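Local coordinates for protein synthesis inhibitor I (Hordeum vulgare, PDB 4FBC), which is a barley ribosome-inactivating protein, an inhibitor of protein synthesis, that holds adenosine monophosphate in a pocket, at residues A17-Q22 with Q137-A142; H66-A71 with G77-I82. The protein carries 3 engineered substitutions. One frame throughout, in Å; residues are numbered along the deposited sequence.

Contact 1: residues A17-Q22 with Q137-A142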
loop_
_atom_site.group_PDB
_atom_site.type_symbol
_atom_site.label_atom_id
_atom_site.label_comp_id
_atom_site.label_asym_id
_atom_site.label_seq_id
_atom_site.Cartn_x
_atom_site.Cartn_y
_atom_site.Cartn_z
ATOM N N ALA A 17 4.753 -4.144 -10.839
ATOM C CA ALA A 17 4.410 -5.450 -10.279
ATOM C C ALA A 17 3.091 -5.897 -10.886
ATOM O O ALA A 17 2.145 -5.117 -10.964
ATOM C CB ALA A 17 4.301 -5.380 -8.750
ATOM N N THR A 18 3.012 -7.157 -11.305
ATOM C CA THR A 18 1.822 -7.637 -11.988
ATOM C C THR A 18 1.243 -8.841 -11.256
ATOM O O THR A 18 1.987 -9.715 -10.797
ATOM C CB THR A 18 2.134 -8.001 -13.461
ATOM O OG1 THR A 18 2.541 -6.821 -14.168
ATOM C CG2 THR A 18 0.914 -8.589 -14.152
ATOM N N PHE A 19 -0.079 -8.863 -11.114
ATOM C CA PHE A 19 -0.751 -10.014 -10.528
ATOM C C PHE A 19 -1.977 -10.403 -11.343
ATOM O O PHE A 19 -2.805 -9.563 -11.697
ATOM C CB PHE A 19 -1.142 -9.736 -9.069
ATOM C CG PHE A 19 -1.824 -10.897 -8.388
ATOM C CD1 PHE A 19 -1.148 -12.098 -8.185
ATOM C CD2 PHE A 19 -3.139 -10.789 -7.949
ATOM C CE1 PHE A 19 -1.771 -13.169 -7.554
ATOM C CE2 PHE A 19 -3.777 -11.858 -7.312
ATOM C CZ PHE A 19 -3.089 -13.054 -7.120
ATOM N N ASN A 20 -2.081 -11.695 -11.645
ATOM C CA ASN A 20 -3.265 -12.266 -12.262
ATOM C C ASN A 20 -4.247 -12.643 -11.152
ATOM O O ASN A 20 -3.917 -13.442 -10.276
ATOM C CB ASN A 20 -2.832 -13.477 -13.105
ATOM C CG ASN A 20 -3.964 -14.443 -13.409
ATOM O OD1 ASN A 20 -5.148 -14.098 -13.376
ATOM N ND2 ASN A 20 -3.591 -15.679 -13.726
ATOM N N VAL A 21 -5.452 -12.074 -11.186
ATOM C CA VAL A 21 -6.395 -12.237 -10.077
ATOM C C VAL A 21 -6.891 -13.672 -9.888
ATOM O O VAL A 21 -7.493 -13.990 -8.861
ATOM C CB VAL A 21 -7.613 -11.270 -10.165
ATOM C CG1 VAL A 21 -7.144 -9.842 -10.372
ATOM C CG2 VAL A 21 -8.564 -11.676 -11.278
ATOM N N GLN A 22 -6.649 -14.537 -10.869
ATOM C CA GLN A 22 -7.029 -15.943 -10.732
ATOM C C GLN A 22 -5.857 -16.821 -10.274
ATOM O O GLN A 22 -6.005 -18.042 -10.132
ATOM C CB GLN A 22 -7.651 -16.480 -12.034
ATOM C CG GLN A 22 -9.013 -15.858 -12.396
ATOM C CD GLN A 22 -10.113 -16.135 -11.359
ATOM O OE1 GLN A 22 -10.239 -17.250 -10.833
ATOM N NE2 GLN A 22 -10.918 -15.114 -11.069
ATOM N N GLN A 137 -13.145 -12.865 -5.593
ATOM C CA GLN A 137 -14.188 -12.252 -6.415
ATOM C C GLN A 137 -14.292 -10.734 -6.202
ATOM O O GLN A 137 -14.558 -9.989 -7.150
ATOM C CB GLN A 137 -15.549 -12.914 -6.195
ATOM C CG GLN A 137 -16.519 -12.616 -7.319
ATOM C CD GLN A 137 -15.998 -13.129 -8.648
ATOM O OE1 GLN A 137 -15.640 -14.301 -8.764
ATOM N NE2 GLN A 137 -15.919 -12.251 -9.646
ATOM N N GLN A 138 -14.079 -10.277 -4.970
ATOM C CA GLN A 138 -14.099 -8.836 -4.700
ATOM C C GLN A 138 -12.958 -8.140 -5.415
ATOM O O GLN A 138 -13.106 -7.005 -5.874
ATOM C CB GLN A 138 -14.022 -8.540 -3.195
ATOM C CG GLN A 138 -15.287 -8.869 -2.419
ATOM C CD GLN A 138 -15.458 -10.359 -2.179
ATOM O OE1 GLN A 138 -14.589 -11.166 -2.529
ATOM N NE2 GLN A 138 -16.577 -10.730 -1.567
ATOM N N LEU A 139 -11.813 -8.814 -5.485
ATOM C CA LEU A 139 -10.664 -8.299 -6.218
ATOM C C LEU A 139 -10.984 -8.215 -7.700
ATOM O O LEU A 139 -10.780 -7.175 -8.333
ATOM C CB LEU A 139 -9.438 -9.184 -5.976
ATOM C CG LEU A 139 -8.177 -8.852 -6.773
ATOM C CD1 LEU A 139 -7.695 -7.458 -6.422
ATOM C CD2 LEU A 139 -7.063 -9.870 -6.512
ATOM N N ALA A 140 -11.509 -9.307 -8.250
ATOM C CA ALA A 140 -11.872 -9.347 -9.660
ATOM C C ALA A 140 -12.970 -8.333 -9.991
ATOM O O ALA A 140 -12.915 -7.686 -11.025
ATOM C CB ALA A 140 -12.309 -10.760 -10.066
ATOM N N ASP A 141 -13.973 -8.207 -9.127
ATOM C CA ASP A 141 -15.061 -7.256 -9.393
ATOM C C ASP A 141 -14.577 -5.804 -9.300
ATOM O O ASP A 141 -15.021 -4.944 -10.059
ATOM C CB ASP A 141 -16.253 -7.488 -8.455
ATOM C CG ASP A 141 -17.002 -8.783 -8.760
ATOM O OD1 ASP A 141 -16.754 -9.381 -9.826
ATOM O OD2 ASP A 141 -17.848 -9.191 -7.935
ATOM N N ALA A 142 -13.663 -5.535 -8.371
ATOM C CA ALA A 142 -13.079 -4.200 -8.258
ATOM C C ALA A 142 -12.242 -3.864 -9.491
ATOM O O ALA A 142 -12.297 -2.734 -10.001
ATOM C CB ALA A 142 -12.243 -4.075 -6.991
#

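Contact 2: residues H66-A71 with G77-I82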
loop_
_atom_site.group_PDB
_atom_site.type_symbol
_atom_site.label_atom_id
_atom_site.label_comp_id
_atom_site.label_asym_id
_atom_site.label_seq_id
_atom_site.Cartn_x
_atom_site.Cartn_y
_atom_site.Cartn_z
ATOM N N HIS A 66 4.072 1.159 -10.686
ATOM C CA HIS A 66 2.788 0.665 -11.166
ATOM C C HIS A 66 2.485 -0.730 -10.647
ATOM O O HIS A 66 3.382 -1.555 -10.467
ATOM C CB HIS A 66 2.742 0.638 -12.695
ATOM C CG HIS A 66 2.650 1.996 -13.316
ATOM N ND1 HIS A 66 2.588 2.187 -14.681
ATOM C CD2 HIS A 66 2.613 3.229 -12.757
ATOM C CE1 HIS A 66 2.517 3.483 -14.934
ATOM N NE2 HIS A 66 2.535 4.137 -13.786
ATOM N N VAL A 67 1.208 -0.968 -10.388
ATOM C CA VAL A 67 0.712 -2.317 -10.169
ATOM C C VAL A 67 -0.275 -2.612 -11.283
ATOM O O VAL A 67 -1.180 -1.812 -11.557
ATOM C CB VAL A 67 0.053 -2.467 -8.792
ATOM C CG1 VAL A 67 -0.775 -3.757 -8.722
ATOM C CG2 VAL A 67 1.119 -2.458 -7.706
ATOM N N VAL A 68 -0.088 -3.745 -11.948
ATOM C CA VAL A 68 -1.028 -4.164 -12.982
ATOM C C VAL A 68 -1.803 -5.388 -12.519
ATOM O O VAL A 68 -1.207 -6.413 -12.171
ATOM C CB VAL A 68 -0.309 -4.466 -14.301
ATOM C CG1 VAL A 68 -1.284 -5.042 -15.310
ATOM C CG2 VAL A 68 0.325 -3.191 -14.844
ATOM N N LEU A 69 -3.126 -5.268 -12.506
ATOM C CA LEU A 69 -4.005 -6.335 -12.057
ATOM C C LEU A 69 -4.779 -6.870 -13.254
ATOM O O LEU A 69 -5.545 -6.140 -13.884
ATOM C CB LEU A 69 -4.967 -5.829 -10.978
ATOM C CG LEU A 69 -4.310 -5.300 -9.702
ATOM C CD1 LEU A 69 -5.352 -4.748 -8.734
ATOM C CD2 LEU A 69 -3.474 -6.394 -9.028
ATOM N N LYS A 70 -4.580 -8.149 -13.562
ATOM C CA LYS A 70 -5.154 -8.754 -14.762
ATOM C C LYS A 70 -6.274 -9.742 -14.430
ATOM O O LYS A 70 -6.147 -10.541 -13.508
ATOM C CB LYS A 70 -4.047 -9.460 -15.554
ATOM C CG LYS A 70 -2.924 -8.523 -15.985
ATOM C CD LYS A 70 -1.705 -9.272 -16.510
ATOM C CE LYS A 70 -2.055 -10.159 -17.688
ATOM N NZ LYS A 70 -0.836 -10.609 -18.417
ATOM N N ALA A 71 -7.365 -9.693 -15.191
ATOM C CA ALA A 71 -8.462 -10.639 -15.005
ATOM C C ALA A 71 -8.020 -12.060 -15.340
ATOM O O ALA A 71 -8.610 -13.032 -14.862
ATOM C CB ALA A 71 -9.652 -10.246 -15.858
ATOM N N GLY A 77 -4.381 -5.475 -18.305
ATOM C CA GLY A 77 -4.507 -5.216 -16.884
ATOM C C GLY A 77 -4.999 -3.824 -16.548
ATOM O O GLY A 77 -4.856 -2.897 -17.345
ATOM N N LEU A 78 -5.606 -3.694 -15.370
ATOM C CA LEU A 78 -5.877 -2.386 -14.781
ATOM C C LEU A 78 -4.587 -1.883 -14.159
ATOM O O LEU A 78 -3.979 -2.579 -13.340
ATOM C CB LEU A 78 -6.959 -2.497 -13.706
ATOM C CG LEU A 78 -7.123 -1.284 -12.786
ATOM C CD1 LEU A 78 -7.704 -0.096 -13.547
ATOM C CD2 LEU A 78 -7.989 -1.623 -11.581
ATOM N N THR A 79 -4.148 -0.687 -14.549
ATOM C CA THR A 79 -2.879 -0.164 -14.041
ATOM C C THR A 79 -3.144 0.825 -12.917
ATOM O O THR A 79 -3.972 1.734 -13.057
ATOM C CB THR A 79 -2.022 0.496 -15.140
ATOM O OG1 THR A 79 -1.823 -0.426 -16.216
ATOM C CG2 THR A 79 -0.650 0.911 -14.594
ATOM N N LEU A 80 -2.460 0.621 -11.797
ATOM C CA LEU A 80 -2.546 1.516 -10.650
ATOM C C LEU A 80 -1.259 2.319 -10.551
ATOM O O LEU A 80 -0.172 1.761 -10.690
ATOM C CB LEU A 80 -2.708 0.703 -9.366
ATOM C CG LEU A 80 -3.823 -0.334 -9.353
ATOM C CD1 LEU A 80 -3.913 -0.997 -7.977
ATOM C CD2 LEU A 80 -5.142 0.317 -9.719
ATOM N N ALA A 81 -1.375 3.619 -10.287
ATOM C CA ALA A 81 -0.212 4.460 -10.042
ATOM C C ALA A 81 -0.080 4.717 -8.545
ATOM O O ALA A 81 -0.967 5.308 -7.922
ATOM C CB ALA A 81 -0.338 5.779 -10.801
ATOM N N ILE A 82 1.031 4.271 -7.968
ATOM C CA ILE A 82 1.226 4.317 -6.522
ATOM C C ILE A 82 2.564 4.982 -6.198
ATOM O O ILE A 82 3.567 4.723 -6.857
ATOM C CB ILE A 82 1.189 2.879 -5.925
ATOM C CG1 ILE A 82 -0.131 2.185 -6.276
ATOM C CG2 ILE A 82 1.379 2.920 -4.420
ATOM C CD1 ILE A 82 -0.146 0.664 -5.965
#

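Contact 1: residues A17-Q22 with Q137-A142
At the edge of the mixed six-stranded sheet of this ribosome-inactivating protein fold, the end of outermost strand 16-20 and the turn after it pack against helix 136-147 through Phe-19, Val-21, Leu-139 and Ala-140. The junction is wholly apolar: no hydrogen bond joins residues 17-22 to 137-142, and the backbones come closest at Val-21 and Ala-140, whose CA atoms lie 6.2 Å apart. Leu-139 is the shared element. Its CG stands anti to the backbone N (chi1 175°), which sends the branch carrying CD2 between Phe-19 of the strand and Val-21 of the turn. There CD2 meets the Phe-19 ring at its edge, close to the ring plane, 3.9 Å from CE2, and also touches CG1 of Val-21. The two methyls of Val-21 divide the work, CG1 lying against the CG and CD2 of Leu-139 while CG2 turns to the CB of Ala-140 at 4.0 Å. The methyl of Ala-140 is short enough for the helix backbone to come close to the turn. Behind these contacts, Phe-31 of helix 25-39 meets the Phe-19 ring with the two planes inclined only modestly to each other, and Leu-170 and Met-173 of helix 157-179 pack on Leu-139, so the contact belongs to a larger buried core between sheet and helices. Val-21 O accepts a hydrogen bond from NH1 of Arg-136, a polar tie to the residue just before 137-142. An Asx turn follows the strand: Gln-22 N donates to Asn-20 OD1 at 3.0 Å in a nearly straight bond (165° at the hydrogen), and the donor sits well above the side-chain carbonyl plane, 62° out of it.

Contact 2: residues H66-A71 with G77-I82
With its CG anti to the carbonyl carbon (chi1 -72°), the His-66 side chain slants over the neighbouring strand to Thr-79, whose CG2, itself anti to the backbone N, lies 3.5 Å from His-66 ND1. The ring meets this methyl obliquely, and its NE2 is hydrogen-bonded to the backbone O of Val-10. On the same face, Val-68 CG1 rests on the CA of Gly-77, 3.6 Å away, and CG2 lies beside Thr-79 OG1. The other face carries Val-67, Leu-69, Leu-78 and Leu-80. There Val-67 CG2 touches Ile-82 CD1 at 3.8 Å, and the CD1 atoms of Leu-69 and Leu-80 meet diagonally across the strands; helix 157-179 covers this side through Leu-170 and Val-174. Four backbone bonds join the strands in two reciprocal pairs, Val-67 with Leu-80 and Leu-69 with Leu-78. The shortest, Leu-80 N to Val-67 O at 2.8 Å, lies in the carbonyl plane. Non-hydrogen-bonded pairs, His-66 with Ala-81 and Val-68 with Thr-79, alternate with them, the regular register of an antiparallel beta hairpin within the mixed sheet.

The two contacts lie on the same side of the chain's centre, their own centres about 9 Å apart, and share the mixed sheet. Strand 16-20 runs parallel to strand 64-70, which in turn pairs with 78-83. Ala-17 O to Val-68 N and Val-21 N to Lys-70 O, probable hydrogen bonds of 2.8 and 2.9 Å, join the two contacts directly. Along the chain the hairpin of contact 2 is nested inside the long loop closed by contact 1. Helix 136-147, which supplies one side of contact 1, also packs on contact 2 through Val-143, and helix 157-179 packs on both, Leu-170 reaching Leu-139, Leu-69 and Leu-78. Sheet edge, hairpin and helices thus form one continuous core, with the side chain of Ile-82 about 7 Å from the bound adenosine monophosphate.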